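Local coordinates for protein glycerol dehydratase (Clostridium butyricum, PDB 1R9D) that probably dehydrates glycerol without vitamin B12, as a lyase of the pyruvate formate lyase-like glycyl radical enzymes, at residues Asn634-Leu639 with Ile694-Thr699; His446-Phe451 with Ser546-Val551. All blocks are in the same frame, centred on the assembly; numbering follows the deposited sequence.

Contact 1 (Asn634-Leu639 with Ile694-Thr699); sequences NFQPGL and IASNGT
Q636 sends its side chain into the bend made by S696 and N697. Its CB sits 3.5 Å from S696 OG. CG comes next, passing N697 CB at 4.1 Å; a chi1 of 52° tucks it between the backbone N and the carbonyl carbon, and from there the chain runs out extended. CD lies 3.7 Å from S696 OG. At the tip the amide divides its work. OE1 accepts a hydrogen bond from S696 OG at 2.7 Å, with the hydroxyl tilted 28° from the carbonyl plane. NE2 stops short of N697 OD1 and donates to a water, and the water donates to that oxygen; the two amide planes are 37° apart. N697 ND2 donates to the backbone O of H446 and to Q549 OE1.

Residues 694-699 form a loop of the glycine radical family region, tightened by an inverse gamma turn centred on A695 and a type I turn from A695 to G698. P637 O points into it, accepting from N697 N at 3.0 Å and touching A695 CA as well. One residue on, G638 CA lies 3.7 Å from N697 CB and close to the G698 carbonyl. L639 N meets that same G698 O at 2.7 Å, nearly along the C=O axis, and L639 and T699 form a single beta bridge. Their side chains lie alongside each other, pointing the same way, with L639 CD1 4.1 Å from T699 CG2. R418 reaches the opposite end of the loop, donating to I694 O.

Contact 2 (His446-Phe451 with Ser546-Val551); sequences HDSAFF and SGPQGV
G547 O is gripped by two N-H groups that arrive from opposite faces of its carbonyl plane: S448 N at 3.0 Å and the side-chain NE2 of its near neighbour Q549 at 2.9 Å. This lies just ahead of where strands 449-452 and 543-551 run in parallel, in one of two mixed sheets, consistent with the ten-stranded barrel of the pyruvate formate lyase family. Further along, Q549 N donates to A449 O in an almost straight bond of 172°, and Q549 O receives F451 N, so both backbone polar atoms of Q549 bond to the facing strand. V551 N then reaches F451 O at 2.8 Å.

A bend at chi2 (41°) swings the Q549 amide back toward D447. There NE2 gives a second hydrogen bond, to D447 OD1 at 3.0 Å; the carboxylate oxygen lies in the amide plane but is itself met from above the carboxylate plane, the two groups being turned 60° apart. OE1 is taken by N697 ND2. D447 OD2 is hydrogen-bonded to O2 of a bound glycerol.

F450 and Q549 share one face of the sheet, where helix 644-650 packs on F450 and V551. The F450 ring stands nearly perpendicular to the Q549 amide, with CD2 3.8 Å from Q549 CB and 4.0 Å from V551 CG2, while D447 OD1 sits 3.7 Å above the ring plane, toward its rim.

Overall arrangement
The centres of contact 1 and contact 2 lie 8 Å apart, and strand 543-551 pairs in parallel with 449-452 in contact 2 and with 634-635, the strand that leads into contact 1. The side-chain amide of N697 joins the two: its ND2 is 2.8 Å from both H446 O and Q549 OE1, so the glycine radical region is tied to the pyruvate formate lyase-like region. G638 CA also packs 3.2 Å from Q549 OE1. A bound glycerol lies about 3 Å from the D447 side chain of contact 2 and about 7 Å from that of N697 in contact 1; Q549, bonded to D447, fits a second-shell place, with N697 one step behind it.

Contact 1 (Asn634-Leu639 with Ile694-Thr699)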
ATOM      1  N   ASN A 634     -17.265  -4.233 -12.507  1.00 25.27           N
ATOM      2  CA  ASN A 634     -18.525  -3.505 -12.411  1.00 24.82           C
ATOM      3  C   ASN A 634     -19.398  -4.027 -11.285  1.00 23.42           C
ATOM      4  O   ASN A 634     -19.359  -5.212 -10.954  1.00 22.47           O
ATOM      5  CB  ASN A 634     -19.312  -3.634 -13.714  1.00 27.61           C
ATOM      6  CG  ASN A 634     -18.934  -2.585 -14.732  1.00 32.68           C
ATOM      7  OD1 ASN A 634     -19.344  -1.426 -14.631  1.00 35.11           O
ATOM      8  ND2 ASN A 634     -18.137  -2.980 -15.718  1.00 35.01           N
ATOM      9  N   PHE A 635     -20.176  -3.131 -10.691  1.00 22.42           N
ATOM     10  CA  PHE A 635     -21.118  -3.521  -9.651  1.00 21.23           C
ATOM     11  C   PHE A 635     -22.295  -4.140 -10.406  1.00 21.98           C
ATOM     12  O   PHE A 635     -22.581  -3.757 -11.546  1.00 22.39           O
ATOM     13  CB  PHE A 635     -21.627  -2.300  -8.875  1.00 21.30           C
ATOM     14  CG  PHE A 635     -20.766  -1.904  -7.714  1.00 20.16           C
ATOM     15  CD1 PHE A 635     -19.485  -1.393  -7.909  1.00 20.25           C
ATOM     16  CD2 PHE A 635     -21.248  -2.020  -6.416  1.00 21.11           C
ATOM     17  CE1 PHE A 635     -18.697  -1.002  -6.825  1.00 20.19           C
ATOM     18  CE2 PHE A 635     -20.469  -1.634  -5.320  1.00 20.23           C
ATOM     19  CZ  PHE A 635     -19.193  -1.124  -5.523  1.00 21.38           C
ATOM     20  N   GLN A 636     -22.956  -5.111  -9.790  1.00 21.81           N
ATOM     21  CA  GLN A 636     -24.127  -5.736 -10.394  1.00 21.88           C
ATOM     22  C   GLN A 636     -25.099  -5.971  -9.248  1.00 21.56           C
ATOM     23  O   GLN A 636     -24.717  -6.474  -8.192  1.00 21.71           O
ATOM     24  CB  GLN A 636     -23.768  -7.053 -11.094  1.00 23.10           C
ATOM     25  CG  GLN A 636     -23.001  -8.038 -10.249  1.00 24.92           C
ATOM     26  CD  GLN A 636     -22.757  -9.355 -10.965  1.00 26.09           C
ATOM     27  OE1 GLN A 636     -23.241  -9.575 -12.082  1.00 26.28           O
ATOM     28  NE2 GLN A 636     -22.012 -10.245 -10.319  1.00 23.95           N
ATOM     29  N   PRO A 637     -26.371  -5.598  -9.439  1.00 20.54           N
ATOM     30  CA  PRO A 637     -27.385  -5.768  -8.398  1.00 20.61           C
ATOM     31  C   PRO A 637     -27.975  -7.160  -8.225  1.00 20.47           C
ATOM     32  O   PRO A 637     -28.028  -7.955  -9.155  1.00 21.10           O
ATOM     33  CB  PRO A 637     -28.445  -4.751  -8.801  1.00 20.20           C
ATOM     34  CG  PRO A 637     -28.414  -4.855 -10.310  1.00 21.12           C
ATOM     35  CD  PRO A 637     -26.922  -4.873 -10.604  1.00 19.57           C
ATOM     36  N   GLY A 638     -28.412  -7.437  -7.002  1.00 20.58           N
ATOM     37  CA  GLY A 638     -29.058  -8.697  -6.694  1.00 21.31           C
ATOM     38  C   GLY A 638     -30.322  -8.333  -5.930  1.00 21.96           C
ATOM     39  O   GLY A 638     -30.463  -7.187  -5.499  1.00 20.92           O
ATOM     40  N   LEU A 639     -31.234  -9.290  -5.774  1.00 22.12           N
ATOM     41  CA  LEU A 639     -32.482  -9.070  -5.047  1.00 22.53           C
ATOM     42  C   LEU A 639     -32.780 -10.286  -4.164  1.00 22.74           C
ATOM     43  O   LEU A 639     -33.599 -11.129  -4.517  1.00 23.14           O
ATOM     44  CB  LEU A 639     -33.640  -8.837  -6.035  1.00 22.37           C
ATOM     45  CG  LEU A 639     -33.537  -7.626  -6.976  1.00 22.28           C
ATOM     46  CD1 LEU A 639     -34.594  -7.742  -8.058  1.00 24.18           C
ATOM     47  CD2 LEU A 639     -33.702  -6.322  -6.193  1.00 22.70           C
ATOM     48  N   ILE A 694     -30.975  -8.161 -15.515  1.00 23.72           N
ATOM     49  CA  ILE A 694     -30.157  -7.063 -15.001  1.00 23.90           C
ATOM     50  C   ILE A 694     -29.663  -7.345 -13.582  1.00 24.28           C
ATOM     51  O   ILE A 694     -28.567  -6.926 -13.207  1.00 23.71           O
ATOM     52  CB  ILE A 694     -30.938  -5.725 -15.031  1.00 24.39           C
ATOM     53  CG1 ILE A 694     -29.969  -4.558 -14.829  1.00 25.09           C
ATOM     54  CG2 ILE A 694     -32.018  -5.712 -13.956  1.00 23.00           C
ATOM     55  CD1 ILE A 694     -30.590  -3.188 -15.060  1.00 28.26           C
ATOM     56  N   ALA A 695     -30.475  -8.056 -12.804  1.00 23.61           N
ATOM     57  CA  ALA A 695     -30.109  -8.419 -11.435  1.00 25.10           C
ATOM     58  C   ALA A 695     -29.265  -9.689 -11.500  1.00 24.42           C
ATOM     59  O   ALA A 695     -29.632 -10.726 -10.944  1.00 26.68           O
ATOM     60  CB  ALA A 695     -31.369  -8.666 -10.605  1.00 24.44           C
ATOM     61  N   SER A 696     -28.124  -9.584 -12.176  1.00 24.17           N
ATOM     62  CA  SER A 696     -27.215 -10.703 -12.376  1.00 23.48           C
ATOM     63  C   SER A 696     -26.507 -11.220 -11.128  1.00 23.81           C
ATOM     64  O   SER A 696     -25.820 -12.238 -11.187  1.00 23.56           O
ATOM     65  CB  SER A 696     -26.187 -10.345 -13.457  1.00 23.03           C
ATOM     66  OG  SER A 696     -25.651  -9.054 -13.238  1.00 23.06           O
ATOM     67  N   ASN A 697     -26.658 -10.530 -10.005  1.00 22.76           N
ATOM     68  CA  ASN A 697     -26.053 -11.026  -8.783  1.00 22.86           C
ATOM     69  C   ASN A 697     -27.070 -11.974  -8.153  1.00 23.92           C
ATOM     70  O   ASN A 697     -26.841 -12.532  -7.080  1.00 24.37           O
ATOM     71  CB  ASN A 697     -25.700  -9.894  -7.821  1.00 21.67           C
ATOM     72  CG  ASN A 697     -24.720 -10.339  -6.751  1.00 23.02           C
ATOM     73  OD1 ASN A 697     -23.716 -10.984  -7.059  1.00 22.78           O
ATOM     74  ND2 ASN A 697     -24.999  -9.995  -5.494  1.00 21.48           N
ATOM     75  N   GLY A 698     -28.205 -12.137  -8.832  1.00 23.45           N
ATOM     76  CA  GLY A 698     -29.230 -13.062  -8.375  1.00 23.80           C
ATOM     77  C   GLY A 698     -30.504 -12.535  -7.733  1.00 23.46           C
ATOM     78  O   GLY A 698     -30.506 -11.504  -7.072  1.00 24.03           O
ATOM     79  N   THR A 699     -31.598 -13.257  -7.947  1.00 23.30           N
ATOM     80  CA  THR A 699     -32.883 -12.900  -7.350  1.00 24.04           C
ATOM     81  C   THR A 699     -33.381 -14.165  -6.664  1.00 24.26           C
ATOM     82  O   THR A 699     -33.094 -15.274  -7.116  1.00 25.28           O
ATOM     83  CB  THR A 699     -33.917 -12.431  -8.407  1.00 23.76           C
ATOM     84  OG1 THR A 699     -34.339 -13.544  -9.200  1.00 26.15           O
ATOM     85  CG2 THR A 699     -33.307 -11.371  -9.315  1.00 24.80           C
TER
HETATM   86  O   HOH W   1     -21.248  -9.451  -7.749  1.00 20.52           O

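Contact 2 (His446-Phe451 with Ser546-Val551)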
ATOM      1  N   HIS A 446     -20.017 -11.112  -4.015  1.00 22.31           N
ATOM      2  CA  HIS A 446     -21.449 -11.375  -4.187  1.00 22.93           C
ATOM      3  C   HIS A 446     -22.464 -10.965  -3.104  1.00 23.96           C
ATOM      4  O   HIS A 446     -23.676 -11.105  -3.308  1.00 24.00           O
ATOM      5  CB  HIS A 446     -21.635 -12.847  -4.556  1.00 21.75           C
ATOM      6  CG  HIS A 446     -20.956 -13.235  -5.837  1.00 22.65           C
ATOM      7  ND1 HIS A 446     -21.403 -12.817  -7.074  1.00 21.83           N
ATOM      8  CD2 HIS A 446     -19.859 -13.993  -6.072  1.00 20.23           C
ATOM      9  CE1 HIS A 446     -20.612 -13.304  -8.014  1.00 21.11           C
ATOM     10  NE2 HIS A 446     -19.668 -14.021  -7.433  1.00 21.32           N
ATOM     11  N   ASP A 447     -22.000 -10.496  -1.951  1.00 23.30           N
ATOM     12  CA  ASP A 447     -22.936 -10.009  -0.935  1.00 24.03           C
ATOM     13  C   ASP A 447     -22.268  -8.862  -0.195  1.00 24.17           C
ATOM     14  O   ASP A 447     -22.020  -8.918   1.015  1.00 23.96           O
ATOM     15  CB  ASP A 447     -23.369 -11.103   0.043  1.00 25.14           C
ATOM     16  CG  ASP A 447     -24.558 -10.668   0.893  1.00 27.29           C
ATOM     17  OD1 ASP A 447     -25.112  -9.579   0.613  1.00 26.72           O
ATOM     18  OD2 ASP A 447     -24.951 -11.402   1.827  1.00 28.75           O
ATOM     19  N   SER A 448     -21.984  -7.810  -0.951  1.00 22.20           N
ATOM     20  CA  SER A 448     -21.308  -6.634  -0.430  1.00 22.62           C
ATOM     21  C   SER A 448     -22.180  -5.688   0.388  1.00 22.69           C
ATOM     22  O   SER A 448     -21.660  -4.800   1.060  1.00 23.80           O
ATOM     23  CB  SER A 448     -20.661  -5.866  -1.585  1.00 24.38           C
ATOM     24  OG  SER A 448     -21.640  -5.303  -2.444  1.00 26.01           O
ATOM     25  N   ALA A 449     -23.498  -5.869   0.339  1.00 22.46           N
ATOM     26  CA  ALA A 449     -24.396  -5.000   1.096  1.00 22.53           C
ATOM     27  C   ALA A 449     -25.866  -5.367   0.937  1.00 22.44           C
ATOM     28  O   ALA A 449     -26.238  -6.093   0.019  1.00 22.53           O
ATOM     29  CB  ALA A 449     -24.196  -3.555   0.664  1.00 22.22           C
ATOM     30  N   PHE A 450     -26.687  -4.875   1.864  1.00 23.13           N
ATOM     31  CA  PHE A 450     -28.138  -5.063   1.806  1.00 22.31           C
ATOM     32  C   PHE A 450     -28.680  -3.638   1.795  1.00 22.33           C
ATOM     33  O   PHE A 450     -28.238  -2.791   2.578  1.00 22.33           O
ATOM     34  CB  PHE A 450     -28.679  -5.823   3.024  1.00 22.78           C
ATOM     35  CG  PHE A 450     -28.412  -7.302   2.990  1.00 22.95           C
ATOM     36  CD1 PHE A 450     -27.509  -7.874   3.875  1.00 24.53           C
ATOM     37  CD2 PHE A 450     -29.071  -8.121   2.078  1.00 23.78           C
ATOM     38  CE1 PHE A 450     -27.266  -9.248   3.857  1.00 24.90           C
ATOM     39  CE2 PHE A 450     -28.836  -9.492   2.048  1.00 23.84           C
ATOM     40  CZ  PHE A 450     -27.931 -10.057   2.942  1.00 24.11           C
ATOM     41  N   PHE A 451     -29.633  -3.382   0.906  1.00 22.05           N
ATOM     42  CA  PHE A 451     -30.217  -2.052   0.732  1.00 21.06           C
ATOM     43  C   PHE A 451     -31.733  -2.127   0.929  1.00 20.51           C
ATOM     44  O   PHE A 451     -32.400  -2.936   0.296  1.00 21.65           O
ATOM     45  CB  PHE A 451     -29.889  -1.566  -0.683  1.00 21.37           C
ATOM     46  CG  PHE A 451     -30.261  -0.141  -0.951  1.00 23.72           C
ATOM     47  CD1 PHE A 451     -29.322   0.876  -0.804  1.00 24.38           C
ATOM     48  CD2 PHE A 451     -31.541   0.183  -1.395  1.00 23.70           C
ATOM     49  CE1 PHE A 451     -29.647   2.197  -1.101  1.00 25.49           C
ATOM     50  CE2 PHE A 451     -31.880   1.504  -1.695  1.00 24.24           C
ATOM     51  CZ  PHE A 451     -30.933   2.513  -1.550  1.00 25.32           C
ATOM     52  N   SER A 546     -18.850  -6.640  -7.923  1.00 20.67           N
ATOM     53  CA  SER A 546     -19.244  -6.238  -6.570  1.00 20.92           C
ATOM     54  C   SER A 546     -20.770  -6.358  -6.606  1.00 21.48           C
ATOM     55  O   SER A 546     -21.400  -5.887  -7.554  1.00 20.87           O
ATOM     56  CB  SER A 546     -18.812  -4.809  -6.256  1.00 21.66           C
ATOM     57  OG  SER A 546     -17.416  -4.751  -6.005  1.00 22.92           O
ATOM     58  N   GLY A 547     -21.363  -6.993  -5.597  1.00 22.42           N
ATOM     59  CA  GLY A 547     -22.805  -7.196  -5.629  1.00 22.61           C
ATOM     60  C   GLY A 547     -23.648  -6.868  -4.407  1.00 22.78           C
ATOM     61  O   GLY A 547     -23.686  -7.643  -3.448  1.00 22.52           O
ATOM     62  N   PRO A 548     -24.338  -5.717  -4.418  1.00 22.56           N
ATOM     63  CA  PRO A 548     -25.205  -5.246  -3.332  1.00 21.82           C
ATOM     64  C   PRO A 548     -26.663  -5.660  -3.587  1.00 22.80           C
ATOM     65  O   PRO A 548     -27.131  -5.638  -4.728  1.00 23.05           O
ATOM     66  CB  PRO A 548     -24.990  -3.742  -3.370  1.00 22.22           C
ATOM     67  CG  PRO A 548     -24.909  -3.483  -4.859  1.00 22.96           C
ATOM     68  CD  PRO A 548     -24.063  -4.629  -5.380  1.00 22.24           C
ATOM     69  N   GLN A 549     -27.373  -6.023  -2.518  1.00 21.85           N
ATOM     70  CA  GLN A 549     -28.757  -6.512  -2.597  1.00 22.00           C
ATOM     71  C   GLN A 549     -29.880  -5.543  -2.270  1.00 22.34           C
ATOM     72  O   GLN A 549     -29.806  -4.793  -1.295  1.00 22.85           O
ATOM     73  CB  GLN A 549     -28.928  -7.714  -1.660  1.00 22.48           C
ATOM     74  CG  GLN A 549     -28.428  -9.031  -2.192  1.00 22.23           C
ATOM     75  CD  GLN A 549     -27.120  -8.889  -2.927  1.00 24.32           C
ATOM     76  OE1 GLN A 549     -27.100  -8.750  -4.148  1.00 23.36           O
ATOM     77  NE2 GLN A 549     -26.017  -8.906  -2.185  1.00 23.79           N
ATOM     78  N   GLY A 550     -30.936  -5.591  -3.080  1.00 21.98           N
ATOM     79  CA  GLY A 550     -32.101  -4.766  -2.828  1.00 22.45           C
ATOM     80  C   GLY A 550     -33.093  -5.633  -2.069  1.00 22.63           C
ATOM     81  O   GLY A 550     -33.312  -6.794  -2.430  1.00 22.83           O
ATOM     82  N   VAL A 551     -33.679  -5.086  -1.008  1.00 22.33           N
ATOM     83  CA  VAL A 551     -34.644  -5.816  -0.188  1.00 22.39           C
ATOM     84  C   VAL A 551     -35.966  -5.055  -0.112  1.00 22.55           C
ATOM     85  O   VAL A 551     -35.975  -3.857   0.156  1.00 23.80           O
ATOM     86  CB  VAL A 551     -34.107  -6.003   1.249  1.00 22.05           C
ATOM     87  CG1 VAL A 551     -35.097  -6.819   2.083  1.00 21.94           C
ATOM     88  CG2 VAL A 551     -32.739  -6.681   1.196  1.00 22.31           C
TER